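Local atomic coordinates of enoyl-CoA hydratase carB homologue (Streptomyces cattleya, PDB entry 5O34), a protein that probably acts as a CarB-like enzyme of the crotonase fold on a coenzyme A thioester in the biosynthesis of the antibiotic thienamycin. Residues Ile151-Gly154 against Leu155-Ser158; Cys183-Gly186 against Gly187-Glu191; Arg196-Met199 against Gln200-Leu204; Ala211-Ala214 against Leu215-Leu219. One frame throughout, in Å; residues are numbered along the deposited sequence.

Contact 1. Residues Ile151-Gly154 against Leu155-Ser158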
ATOM      1  N   ILE A 151     -15.077  -8.342 -13.502  1.00 54.60           N
ATOM      2  CA  ILE A 151     -14.139  -9.449 -13.728  1.00 54.11           C
ATOM      3  C   ILE A 151     -13.007  -9.025 -14.693  1.00 57.86           C
ATOM      4  O   ILE A 151     -13.255  -8.250 -15.619  1.00 58.11           O
ATOM      5  CB  ILE A 151     -14.930 -10.677 -14.284  1.00 56.88           C
ATOM      6  CG1 ILE A 151     -16.145 -11.053 -13.395  1.00 57.14           C
ATOM      7  CG2 ILE A 151     -14.031 -11.898 -14.528  1.00 57.32           C
ATOM      8  CD1 ILE A 151     -17.175 -12.003 -14.088  1.00 61.51           C
ATOM      9  N   GLY A 152     -11.802  -9.567 -14.472  1.00 53.38           N
ATOM     10  CA  GLY A 152     -10.609  -9.346 -15.289  1.00 52.34           C
ATOM     11  C   GLY A 152     -10.397  -7.928 -15.777  1.00 55.40           C
ATOM     12  O   GLY A 152     -10.162  -7.016 -14.970  1.00 55.85           O
ATOM     13  N   VAL A 153     -10.524  -7.736 -17.112  1.00 50.21           N
ATOM     14  CA  VAL A 153     -10.363  -6.450 -17.807  1.00 49.25           C
ATOM     15  C   VAL A 153     -11.381  -5.420 -17.304  1.00 51.83           C
ATOM     16  O   VAL A 153     -11.035  -4.241 -17.161  1.00 51.32           O
ATOM     17  CB  VAL A 153     -10.360  -6.619 -19.362  1.00 52.63           C
ATOM     18  CG1 VAL A 153     -10.346  -5.272 -20.086  1.00 52.20           C
ATOM     19  CG2 VAL A 153      -9.167  -7.468 -19.812  1.00 52.10           C
ATOM     20  N   GLY A 154     -12.596  -5.885 -16.993  1.00 47.87           N
ATOM     21  CA  GLY A 154     -13.667  -5.055 -16.448  1.00 46.82           C
ATOM     22  C   GLY A 154     -13.256  -4.437 -15.128  1.00 49.24           C
ATOM     23  O   GLY A 154     -13.331  -3.214 -14.957  1.00 49.25           O
ATOM     24  N   LEU A 155     -12.758  -5.280 -14.207  1.00 44.57           N
ATOM     25  CA  LEU A 155     -12.232  -4.843 -12.910  1.00 44.40           C
ATOM     26  C   LEU A 155     -11.000  -3.932 -13.101  1.00 47.36           C
ATOM     27  O   LEU A 155     -10.901  -2.903 -12.432  1.00 47.08           O
ATOM     28  CB  LEU A 155     -11.898  -6.063 -12.015  1.00 44.17           C
ATOM     29  CG  LEU A 155     -11.326  -5.811 -10.603  1.00 47.88           C
ATOM     30  CD1 LEU A 155     -12.137  -4.775  -9.817  1.00 47.56           C
ATOM     31  CD2 LEU A 155     -11.225  -7.113  -9.837  1.00 48.75           C
ATOM     32  N   GLN A 156     -10.105  -4.279 -14.048  1.00 43.34           N
ATOM     33  CA  GLN A 156      -8.895  -3.497 -14.357  1.00 43.06           C
ATOM     34  C   GLN A 156      -9.193  -2.049 -14.782  1.00 47.84           C
ATOM     35  O   GLN A 156      -8.503  -1.130 -14.335  1.00 47.91           O
ATOM     36  CB  GLN A 156      -8.022  -4.223 -15.386  1.00 44.11           C
ATOM     37  CG  GLN A 156      -7.211  -5.371 -14.770  1.00 45.42           C
ATOM     38  CD  GLN A 156      -6.704  -6.406 -15.740  1.00 59.30           C
ATOM     39  OE1 GLN A 156      -6.648  -7.600 -15.417  1.00 56.47           O
ATOM     40  NE2 GLN A 156      -6.284  -5.984 -16.930  1.00 47.97           N
ATOM     41  N   ILE A 157     -10.257  -1.835 -15.580  1.00 45.83           N
ATOM     42  CA  ILE A 157     -10.698  -0.491 -16.002  1.00 46.11           C
ATOM     43  C   ILE A 157     -11.127   0.310 -14.769  1.00 48.03           C
ATOM     44  O   ILE A 157     -10.704   1.459 -14.612  1.00 48.28           O
ATOM     45  CB  ILE A 157     -11.818  -0.562 -17.091  1.00 50.25           C
ATOM     46  CG1 ILE A 157     -11.269  -1.202 -18.395  1.00 51.60           C
ATOM     47  CG2 ILE A 157     -12.422   0.837 -17.385  1.00 50.80           C
ATOM     48  CD1 ILE A 157     -12.330  -1.807 -19.354  1.00 59.45           C
ATOM     49  N   SER A 158     -11.924  -0.312 -13.875  1.00 44.03           N
ATOM     50  CA  SER A 158     -12.404   0.329 -12.643  1.00 43.58           C
ATOM     51  C   SER A 158     -11.236   0.736 -11.734  1.00 47.13           C
ATOM     52  O   SER A 158     -11.258   1.833 -11.163  1.00 46.41           O
ATOM     53  CB  SER A 158     -13.413  -0.560 -11.916  1.00 45.41           C
ATOM     54  OG  SER A 158     -12.813  -1.506 -11.043  1.00 50.27           O
TER
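L155 lays its CB 3.6 Å from G152 O, at the point where the chain turns from strand 149-151 into helix 152-158, and its side chain packs on L172 and M174. L155 N reaches back to I151 O in a weak bond of 3.3 Å. G152, with positive phi (40°), lies at the passage from the strand into the helix; its carbonyl oxygen also takes the N-H of Q156 at 2.9 Å, in the carbonyl plane.

V153 meets I157 one turn further on, CG1 of V153 coming to 4.1 Å from CD1 of I157 as the two branched side chains cross at a slant. The first torsion of V153 (chi1 174°) swings CG1 to the flank of its own carbonyl carbon, which brings that branch, and not CG2, to the isoleucine tip. Behind this apolar pair, I157 N donates to V153 O at 3.0 Å. G154 is the backbone step between V153 and L155, and its O receives a long, weak bond from S158 N at 3.4 Å.

S158 OG, with chi1 at 86°, sits between its backbone N and carbonyl carbon and donates to a lone pair of L155 O at 2.7 Å, satisfying a polar group in a buried place. In crotonases a peptide N-H from a glycine-rich turn like this one usually lines the oxyanion hole, and the segment is consistent with that role.

V153 and I157 pack on helix 120-137 through Y132, L155 faces strand 171-173, and Q156 is covered by F185 and M189 of helix 184-194.

Contact 2. Residues Cys183-Gly186 against Gly187-Glu191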
ATOM      1  N   CYS A 183      -1.537 -12.511 -15.508  1.00 54.21           N
ATOM      2  CA  CYS A 183      -2.188 -11.404 -14.809  1.00 54.47           C
ATOM      3  C   CYS A 183      -1.213 -10.311 -14.341  1.00 56.06           C
ATOM      4  O   CYS A 183      -1.224  -9.903 -13.174  1.00 56.40           O
ATOM      5  CB  CYS A 183      -3.059 -11.921 -13.668  1.00 55.72           C
ATOM      6  SG  CYS A 183      -4.303 -10.734 -13.111  1.00 60.11           S
ATOM      7  N   ASN A 184      -0.406  -9.803 -15.284  1.00 51.13           N
ATOM      8  CA  ASN A 184       0.584  -8.748 -15.055  1.00 50.15           C
ATOM      9  C   ASN A 184      -0.085  -7.453 -14.632  1.00 52.29           C
ATOM     10  O   ASN A 184       0.323  -6.850 -13.641  1.00 53.17           O
ATOM     11  CB  ASN A 184       1.432  -8.514 -16.317  1.00 49.07           C
ATOM     12  CG  ASN A 184       2.058  -9.766 -16.863  1.00 64.85           C
ATOM     13  OD1 ASN A 184       1.372 -10.647 -17.390  1.00 61.74           O
ATOM     14  ND2 ASN A 184       3.367  -9.873 -16.736  1.00 53.93           N
ATOM     15  N   PHE A 185      -1.105  -7.034 -15.387  1.00 47.58           N
ATOM     16  CA  PHE A 185      -1.872  -5.823 -15.138  1.00 46.97           C
ATOM     17  C   PHE A 185      -2.695  -5.941 -13.864  1.00 49.96           C
ATOM     18  O   PHE A 185      -2.649  -5.040 -13.027  1.00 49.73           O
ATOM     19  CB  PHE A 185      -2.755  -5.497 -16.342  1.00 48.63           C
ATOM     20  CG  PHE A 185      -2.034  -4.766 -17.445  1.00 50.10           C
ATOM     21  CD1 PHE A 185      -1.802  -5.381 -18.672  1.00 52.64           C
ATOM     22  CD2 PHE A 185      -1.573  -3.467 -17.256  1.00 51.51           C
ATOM     23  CE1 PHE A 185      -1.136  -4.700 -19.699  1.00 53.33           C
ATOM     24  CE2 PHE A 185      -0.911  -2.788 -18.282  1.00 54.01           C
ATOM     25  CZ  PHE A 185      -0.685  -3.412 -19.494  1.00 51.90           C
ATOM     26  N   GLY A 186      -3.387  -7.066 -13.707  1.00 46.23           N
ATOM     27  CA  GLY A 186      -4.206  -7.344 -12.535  1.00 46.48           C
ATOM     28  C   GLY A 186      -3.406  -7.310 -11.254  1.00 51.53           C
ATOM     29  O   GLY A 186      -3.828  -6.683 -10.284  1.00 52.56           O
ATOM     30  N   GLY A 187      -2.230  -7.934 -11.285  1.00 48.03           N
ATOM     31  CA  GLY A 187      -1.291  -7.968 -10.174  1.00 47.87           C
ATOM     32  C   GLY A 187      -0.831  -6.577  -9.796  1.00 52.23           C
ATOM     33  O   GLY A 187      -0.910  -6.202  -8.624  1.00 52.46           O
ATOM     34  N   PHE A 188      -0.404  -5.776 -10.794  1.00 48.45           N
ATOM     35  CA  PHE A 188       0.019  -4.392 -10.555  1.00 47.60           C
ATOM     36  C   PHE A 188      -1.110  -3.497 -10.008  1.00 53.48           C
ATOM     37  O   PHE A 188      -0.916  -2.801  -9.005  1.00 54.07           O
ATOM     38  CB  PHE A 188       0.639  -3.768 -11.817  1.00 48.82           C
ATOM     39  CG  PHE A 188       1.025  -2.326 -11.600  1.00 50.00           C
ATOM     40  CD1 PHE A 188       2.206  -1.998 -10.944  1.00 52.32           C
ATOM     41  CD2 PHE A 188       0.177  -1.295 -11.990  1.00 51.19           C
ATOM     42  CE1 PHE A 188       2.532  -0.670 -10.682  1.00 52.45           C
ATOM     43  CE2 PHE A 188       0.507   0.033 -11.731  1.00 53.50           C
ATOM     44  CZ  PHE A 188       1.674   0.334 -11.063  1.00 51.41           C
ATOM     45  N   MET A 189      -2.272  -3.504 -10.679  1.00 50.86           N
ATOM     46  CA  MET A 189      -3.419  -2.661 -10.346  1.00 51.30           C
ATOM     47  C   MET A 189      -4.058  -2.978  -8.991  1.00 54.05           C
ATOM     48  O   MET A 189      -4.470  -2.046  -8.292  1.00 53.65           O
ATOM     49  CB  MET A 189      -4.464  -2.687 -11.474  1.00 54.25           C
ATOM     50  CG  MET A 189      -4.192  -1.651 -12.559  1.00 58.98           C
ATOM     51  SD  MET A 189      -5.231  -1.765 -14.050  1.00 63.83           S
ATOM     52  CE  MET A 189      -4.370  -2.911 -14.889  1.00 60.53           C
ATOM     53  N   LEU A 190      -4.139  -4.271  -8.613  1.00 49.44           N
ATOM     54  CA  LEU A 190      -4.728  -4.671  -7.330  1.00 48.53           C
ATOM     55  C   LEU A 190      -3.824  -4.292  -6.154  1.00 52.11           C
ATOM     56  O   LEU A 190      -4.310  -4.013  -5.050  1.00 50.37           O
ATOM     57  CB  LEU A 190      -5.005  -6.175  -7.297  1.00 48.12           C
ATOM     58  CG  LEU A 190      -6.202  -6.730  -8.058  1.00 51.28           C
ATOM     59  CD1 LEU A 190      -6.210  -8.234  -7.942  1.00 50.59           C
ATOM     60  CD2 LEU A 190      -7.511  -6.190  -7.505  1.00 52.41           C
ATOM     61  N   GLU A 191      -2.506  -4.300  -6.397  1.00 50.48           N
ATOM     62  CA  GLU A 191      -1.499  -3.931  -5.409  1.00 50.82           C
ATOM     63  C   GLU A 191      -1.655  -2.445  -5.090  1.00 53.12           C
ATOM     64  O   GLU A 191      -1.762  -2.087  -3.918  1.00 53.10           O
ATOM     65  CB  GLU A 191      -0.095  -4.248  -5.931  1.00 52.48           C
ATOM     66  CG  GLU A 191       1.006  -3.955  -4.926  1.00 65.46           C
ATOM     67  CD  GLU A 191       2.226  -4.851  -5.010  1.00 94.56           C
ATOM     68  OE1 GLU A 191       2.917  -4.985  -3.976  1.00102.13           O
ATOM     69  OE2 GLU A 191       2.495  -5.420  -6.094  1.00 91.37           O
TER
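F185 O receives the N-H of M189 at 2.8 Å, nearly straight (N-H...O 171°) and with the donor close to the line of the carbonyl. This is one rung of the first turns of helix 184-194, for which C183 is the N-cap residue. The rungs on either side follow the same i to i+4 pattern: G187 N to C183 O at 2.9 Å, F188 N to N184 O, and L190 N to G186 O.

M189 also supplies the main side-chain contact. Its chain runs extended through chi2, then bends at chi3 (-84°), which folds the methyl back over the preceding turn: CE lies 3.3 Å from F185 O and 3.4 Å from F185 CB, and it approaches the phenyl ring obliquely. That ring makes an edge-to-face contact with Y132 of helix 120-137.

Next door L190 lays CB and CG against G186 O, each 3.3 Å away. The N-terminal end of the helix also meets a second copy of the protein, T251 of the second subunit bonding through its hydroxyl to C183 N.

The thiol of C183 packs against bare glycine backbone, SG standing 3.4 Å from G186 CA and 3.9 Å from G187 N.

Contact 3. Residues Arg196-Met199 against Gln200-Leu204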
ATOM      1  N   ARG A 196      -0.699  -5.409  -1.558  1.00 46.38           N
ATOM      2  CA  ARG A 196      -0.043  -6.654  -1.922  1.00 45.47           C
ATOM      3  C   ARG A 196      -0.775  -7.926  -1.438  1.00 46.77           C
ATOM      4  O   ARG A 196      -0.977  -8.840  -2.232  1.00 46.33           O
ATOM      5  CB  ARG A 196       1.408  -6.592  -1.409  1.00 45.90           C
ATOM      6  CG  ARG A 196       2.310  -7.672  -1.915  1.00 56.32           C
ATOM      7  CD  ARG A 196       3.770  -7.290  -1.732  1.00 65.98           C
ATOM      8  NE  ARG A 196       4.652  -8.411  -2.049  1.00 71.09           N
ATOM      9  CZ  ARG A 196       5.063  -8.733  -3.272  1.00 75.35           C
ATOM     10  NH1 ARG A 196       4.684  -8.012  -4.321  1.00 60.17           N
ATOM     11  NH2 ARG A 196       5.853  -9.778  -3.455  1.00 64.55           N
ATOM     12  N   THR A 197      -1.149  -7.980  -0.152  1.00 41.81           N
ATOM     13  CA  THR A 197      -1.832  -9.106   0.497  1.00 41.33           C
ATOM     14  C   THR A 197      -3.167  -9.432  -0.200  1.00 46.34           C
ATOM     15  O   THR A 197      -3.388 -10.592  -0.568  1.00 45.94           O
ATOM     16  CB  THR A 197      -1.997  -8.796   1.996  1.00 46.57           C
ATOM     17  OG1 THR A 197      -0.709  -8.572   2.543  1.00 49.93           O
ATOM     18  CG2 THR A 197      -2.678  -9.908   2.770  1.00 43.22           C
ATOM     19  N   VAL A 198      -4.036  -8.409  -0.393  1.00 42.38           N
ATOM     20  CA  VAL A 198      -5.326  -8.566  -1.064  1.00 42.16           C
ATOM     21  C   VAL A 198      -5.103  -8.977  -2.515  1.00 44.86           C
ATOM     22  O   VAL A 198      -5.743  -9.919  -2.978  1.00 44.26           O
ATOM     23  CB  VAL A 198      -6.258  -7.338  -0.895  1.00 45.80           C
ATOM     24  CG1 VAL A 198      -7.515  -7.465  -1.759  1.00 45.50           C
ATOM     25  CG2 VAL A 198      -6.649  -7.172   0.574  1.00 45.07           C
ATOM     26  N   MET A 199      -4.138  -8.348  -3.193  1.00 40.75           N
ATOM     27  CA  MET A 199      -3.783  -8.709  -4.561  1.00 40.44           C
ATOM     28  C   MET A 199      -3.476 -10.220  -4.649  1.00 44.93           C
ATOM     29  O   MET A 199      -4.070 -10.930  -5.471  1.00 45.14           O
ATOM     30  CB  MET A 199      -2.573  -7.881  -5.018  1.00 42.52           C
ATOM     31  CG  MET A 199      -2.094  -8.207  -6.435  1.00 46.02           C
ATOM     32  SD  MET A 199      -0.820  -9.494  -6.542  1.00 50.50           S
ATOM     33  CE  MET A 199       0.592  -8.671  -5.701  1.00 45.79           C
ATOM     34  N   GLN A 200      -2.564 -10.697  -3.776  1.00 41.11           N
ATOM     35  CA  GLN A 200      -2.095 -12.086  -3.714  1.00 39.68           C
ATOM     36  C   GLN A 200      -3.205 -13.053  -3.385  1.00 44.24           C
ATOM     37  O   GLN A 200      -3.278 -14.117  -3.995  1.00 44.20           O
ATOM     38  CB  GLN A 200      -0.949 -12.217  -2.726  1.00 39.96           C
ATOM     39  CG  GLN A 200       0.366 -11.673  -3.275  1.00 38.48           C
ATOM     40  CD  GLN A 200       1.403 -11.384  -2.211  1.00 50.58           C
ATOM     41  OE1 GLN A 200       1.111 -11.162  -1.025  1.00 48.52           O
ATOM     42  NE2 GLN A 200       2.644 -11.317  -2.623  1.00 38.70           N
ATOM     43  N   ARG A 201      -4.096 -12.669  -2.462  1.00 41.83           N
ATOM     44  CA  ARG A 201      -5.247 -13.483  -2.086  1.00 42.67           C
ATOM     45  C   ARG A 201      -6.176 -13.634  -3.311  1.00 49.18           C
ATOM     46  O   ARG A 201      -6.593 -14.748  -3.622  1.00 49.95           O
ATOM     47  CB  ARG A 201      -6.007 -12.840  -0.919  1.00 41.67           C
ATOM     48  CG  ARG A 201      -5.335 -12.946   0.442  1.00 47.65           C
ATOM     49  CD  ARG A 201      -6.110 -12.179   1.507  1.00 56.41           C
ATOM     50  NE  ARG A 201      -7.485 -12.678   1.652  1.00 65.96           N
ATOM     51  CZ  ARG A 201      -8.528 -11.938   2.034  1.00 76.11           C
ATOM     52  NH1 ARG A 201      -8.369 -10.652   2.323  1.00 63.92           N
ATOM     53  NH2 ARG A 201      -9.736 -12.481   2.123  1.00 58.18           N
ATOM     54  N   MET A 202      -6.430 -12.531  -4.039  1.00 45.95           N
ATOM     55  CA  MET A 202      -7.291 -12.518  -5.223  1.00 46.37           C
ATOM     56  C   MET A 202      -6.760 -13.337  -6.392  1.00 50.74           C
ATOM     57  O   MET A 202      -7.511 -14.139  -6.942  1.00 50.52           O
ATOM     58  CB  MET A 202      -7.605 -11.090  -5.666  1.00 48.85           C
ATOM     59  CG  MET A 202      -8.612 -10.416  -4.798  1.00 52.95           C
ATOM     60  SD  MET A 202      -9.214  -8.902  -5.543  1.00 58.41           S
ATOM     61  CE  MET A 202     -10.625  -9.542  -6.513  1.00 54.38           C
ATOM     62  N   LEU A 203      -5.483 -13.144  -6.770  1.00 47.55           N
ATOM     63  CA  LEU A 203      -4.862 -13.865  -7.892  1.00 47.58           C
ATOM     64  C   LEU A 203      -4.747 -15.357  -7.658  1.00 51.08           C
ATOM     65  O   LEU A 203      -5.012 -16.135  -8.575  1.00 51.92           O
ATOM     66  CB  LEU A 203      -3.452 -13.318  -8.251  1.00 47.81           C
ATOM     67  CG  LEU A 203      -3.256 -11.889  -8.824  1.00 52.12           C
ATOM     68  CD1 LEU A 203      -2.105 -11.863  -9.817  1.00 51.66           C
ATOM     69  CD2 LEU A 203      -4.510 -11.329  -9.480  1.00 54.50           C
ATOM     70  N   LEU A 204      -4.351 -15.762  -6.439  1.00 47.19           N
ATOM     71  CA  LEU A 204      -4.090 -17.163  -6.105  1.00 46.38           C
ATOM     72  C   LEU A 204      -5.312 -17.994  -5.741  1.00 51.53           C
ATOM     73  O   LEU A 204      -5.273 -19.209  -5.956  1.00 53.15           O
ATOM     74  CB  LEU A 204      -3.024 -17.276  -5.003  1.00 45.82           C
ATOM     75  CG  LEU A 204      -1.651 -16.668  -5.311  1.00 48.79           C
ATOM     76  CD1 LEU A 204      -0.754 -16.742  -4.094  1.00 48.79           C
ATOM     77  CD2 LEU A 204      -0.993 -17.292  -6.545  1.00 47.60           C
TER
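R196 and Q200 cross on the closely packed flank of helix 196-205. The Q200 amide nitrogen NE2 sits 3.4 Å above one face of the R196 guanidinium, displaced toward its rim, with the two planes 62° apart. This is van der Waals packing: the polar ends bond elsewhere, Q200 OE1 to H221 and R196 NH2 to N256, both of the second subunit. Q200 gets there by running extended past R196 O, which lies 3.3 Å from its CG and takes the backbone N-H of Q200 at 2.9 Å.

M199 adds to this close side. Bends at chi2 (-91°) and chi3 fold its thioether back over the start of the next turn, where SD is 3.5 Å from Q200 N and CE is 3.9 Å from Q200 CG. The sulfur also touches L203 CG at 4.1 Å.

The flank carrying T197, V198 and the partly exposed R201 is looser. R201 CG still rests on T197 O at 3.2 Å, but beyond it a bend at chi3 (60°) brings NH1 to 4.3 Å of V198 CG2, where it also makes a long, weak ion pair with D217.

Around these two turns, M199, M202 and L203 pack on L190 of helix 184-194, V198 and R201 lean on helix 211-217, M202 meets W209 of strand 209-210, and T197 bonds to G218 of the second subunit.

Contact 4. Residues Ala211-Ala214 against Leu215-Leu219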
ATOM      1  N   ALA A 211     -19.299  -7.118  -2.088  1.00 56.45           N
ATOM      2  CA  ALA A 211     -19.272  -5.664  -1.877  1.00 56.37           C
ATOM      3  C   ALA A 211     -18.696  -5.189  -0.536  1.00 61.96           C
ATOM      4  O   ALA A 211     -17.856  -4.278  -0.545  1.00 61.73           O
ATOM      5  CB  ALA A 211     -20.657  -5.076  -2.090  1.00 56.97           C
ATOM      6  N   GLU A 212     -19.116  -5.810   0.591  1.00 60.09           N
ATOM      7  CA  GLU A 212     -18.720  -5.463   1.981  1.00 60.18           C
ATOM      8  C   GLU A 212     -17.247  -5.736   2.268  1.00 60.97           C
ATOM      9  O   GLU A 212     -16.552  -4.879   2.822  1.00 60.45           O
ATOM     10  CB  GLU A 212     -19.654  -6.150   3.009  1.00 62.14           C
ATOM     11  CG  GLU A 212     -21.082  -5.600   3.024  1.00 77.88           C
ATOM     12  CD  GLU A 212     -21.243  -4.085   3.008  1.00 99.32           C
ATOM     13  OE1 GLU A 212     -20.643  -3.405   3.875  1.00 80.32           O
ATOM     14  OE2 GLU A 212     -21.980  -3.577   2.130  1.00 94.34           O
ATOM     15  N   ARG A 213     -16.766  -6.889   1.785  1.00 55.77           N
ATOM     16  CA  ARG A 213     -15.375  -7.327   1.807  1.00 55.40           C
ATOM     17  C   ARG A 213     -14.512  -6.423   0.875  1.00 59.78           C
ATOM     18  O   ARG A 213     -13.422  -5.992   1.285  1.00 59.87           O
ATOM     19  CB  ARG A 213     -15.302  -8.785   1.355  1.00 55.87           C
ATOM     20  CG  ARG A 213     -13.887  -9.313   1.294  1.00 64.50           C
ATOM     21  CD  ARG A 213     -13.761 -10.692   1.834  1.00 68.11           C
ATOM     22  NE  ARG A 213     -13.231 -11.580   0.803  1.00 73.65           N
ATOM     23  CZ  ARG A 213     -13.741 -12.778   0.522  1.00 85.50           C
ATOM     24  NH1 ARG A 213     -14.787 -13.244   1.201  1.00 84.67           N
ATOM     25  NH2 ARG A 213     -13.204 -13.523  -0.438  1.00 54.83           N
ATOM     26  N   ALA A 214     -15.001  -6.135  -0.369  1.00 54.51           N
ATOM     27  CA  ALA A 214     -14.301  -5.253  -1.326  1.00 53.30           C
ATOM     28  C   ALA A 214     -14.079  -3.848  -0.785  1.00 55.82           C
ATOM     29  O   ALA A 214     -13.010  -3.266  -0.997  1.00 55.81           O
ATOM     30  CB  ALA A 214     -15.042  -5.194  -2.651  1.00 53.88           C
ATOM     31  N   LEU A 215     -15.048  -3.358  -0.004  1.00 50.99           N
ATOM     32  CA  LEU A 215     -14.990  -2.057   0.649  1.00 50.78           C
ATOM     33  C   LEU A 215     -13.935  -2.026   1.760  1.00 54.75           C
ATOM     34  O   LEU A 215     -13.152  -1.066   1.832  1.00 54.32           O
ATOM     35  CB  LEU A 215     -16.379  -1.652   1.188  1.00 50.76           C
ATOM     36  CG  LEU A 215     -16.463  -0.371   2.041  1.00 54.60           C
ATOM     37  CD1 LEU A 215     -16.140   0.888   1.226  1.00 54.64           C
ATOM     38  CD2 LEU A 215     -17.810  -0.262   2.700  1.00 55.04           C
ATOM     39  N   ALA A 216     -13.916  -3.070   2.612  1.00 51.18           N
ATOM     40  CA  ALA A 216     -12.969  -3.205   3.726  1.00 50.99           C
ATOM     41  C   ALA A 216     -11.516  -3.232   3.218  1.00 54.52           C
ATOM     42  O   ALA A 216     -10.659  -2.523   3.758  1.00 53.81           O
ATOM     43  CB  ALA A 216     -13.277  -4.469   4.522  1.00 51.38           C
ATOM     44  N   ASP A 217     -11.278  -3.982   2.120  1.00 50.03           N
ATOM     45  CA  ASP A 217      -9.971  -4.184   1.497  1.00 48.66           C
ATOM     46  C   ASP A 217      -9.480  -3.038   0.589  1.00 51.25           C
ATOM     47  O   ASP A 217      -8.297  -3.020   0.253  1.00 52.96           O
ATOM     48  CB  ASP A 217      -9.952  -5.531   0.759  1.00 50.38           C
ATOM     49  CG  ASP A 217     -10.045  -6.732   1.707  1.00 62.79           C
ATOM     50  OD1 ASP A 217      -9.710  -6.578   2.903  1.00 64.68           O
ATOM     51  OD2 ASP A 217     -10.418  -7.834   1.246  1.00 67.17           O
ATOM     52  N   GLY A 218     -10.336  -2.068   0.268  1.00 46.72           N
ATOM     53  CA  GLY A 218      -9.962  -0.924  -0.569  1.00 46.10           C
ATOM     54  C   GLY A 218     -10.227  -1.084  -2.058  1.00 50.98           C
ATOM     55  O   GLY A 218      -9.770  -0.274  -2.857  1.00 51.55           O
ATOM     56  N   LEU A 219     -10.968  -2.112  -2.450  1.00 47.51           N
ATOM     57  CA  LEU A 219     -11.329  -2.342  -3.847  1.00 47.16           C
ATOM     58  C   LEU A 219     -12.520  -1.481  -4.273  1.00 51.08           C
ATOM     59  O   LEU A 219     -12.681  -1.189  -5.459  1.00 51.16           O
ATOM     60  CB  LEU A 219     -11.581  -3.820  -4.088  1.00 47.27           C
ATOM     61  CG  LEU A 219     -10.367  -4.728  -3.902  1.00 52.02           C
ATOM     62  CD1 LEU A 219     -10.789  -6.165  -3.834  1.00 52.68           C
ATOM     63  CD2 LEU A 219      -9.357  -4.516  -5.000  1.00 53.79           C
TER
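A214 and L219 close the C-terminal end of helix 211-217 in a Schellman motif, at the point where the chain leaves the helix for strand 222-224. G218 is the first residue to abandon helical angles. Its positive phi (93°) reverses the backbone, so that the N-H of L219 turns back into the last turn and bonds to A214 O at 2.8 Å. A weaker bond joins G218 N to L215 O at 3.4 Å. The same reversal brings two side chains together, with A214 CB 4.0 Å from L219 CB, the apolar contact that commonly seals this kind of cap.

Upstream, the helix runs through ordinary backbone bonds: L215 N to A211 O at 3.0 Å, then A216 N to E212 O and D217 N to R213 O.

Toward helix 196-205, R213 and D217 lie alongside each other, pointing the same way. The touch is aliphatic to carboxylate, R213 CG to D217 OD2 at 3.8 Å, while R213 NE and OD2 stay 4.7 Å apart, too far for a salt bridge. Both side chains turn to W209: its NE1 bonds to D217 OD2, and its ring takes R213 in a cation-pi contact. At the cap itself, G218 O accepts the hydroxyl of T197 of the third subunit.

The chemistry implies a helix end closed by backbone geometry and a small apolar seal. W209 probably does more to position R213 and D217 than their mild mutual attraction, and R201 adds a long, weak ion pair to D217.

All four contacts are local, each within about two turns of one helix or at its end, yet their settings differ. Contact 1 lies nearest the chain centre, and no other subunit touches it; contacts 2 and 3 are also buried, but partly by the second subunit, whereas contact 4 is only partly buried and meets the third. Helices 184-194 and 196-205 are consecutive, and G187 O comes to 3.2 Å of M199 CG between them. L190 ties contact 2 to contact 4 through L219, which also meets M202 of contact 3. Contacts 1 and 2 combine glycine backbone with mainly apolar side chains. Arginine appears in contacts 3 and 4, where R201 and R213 approach each other near D217.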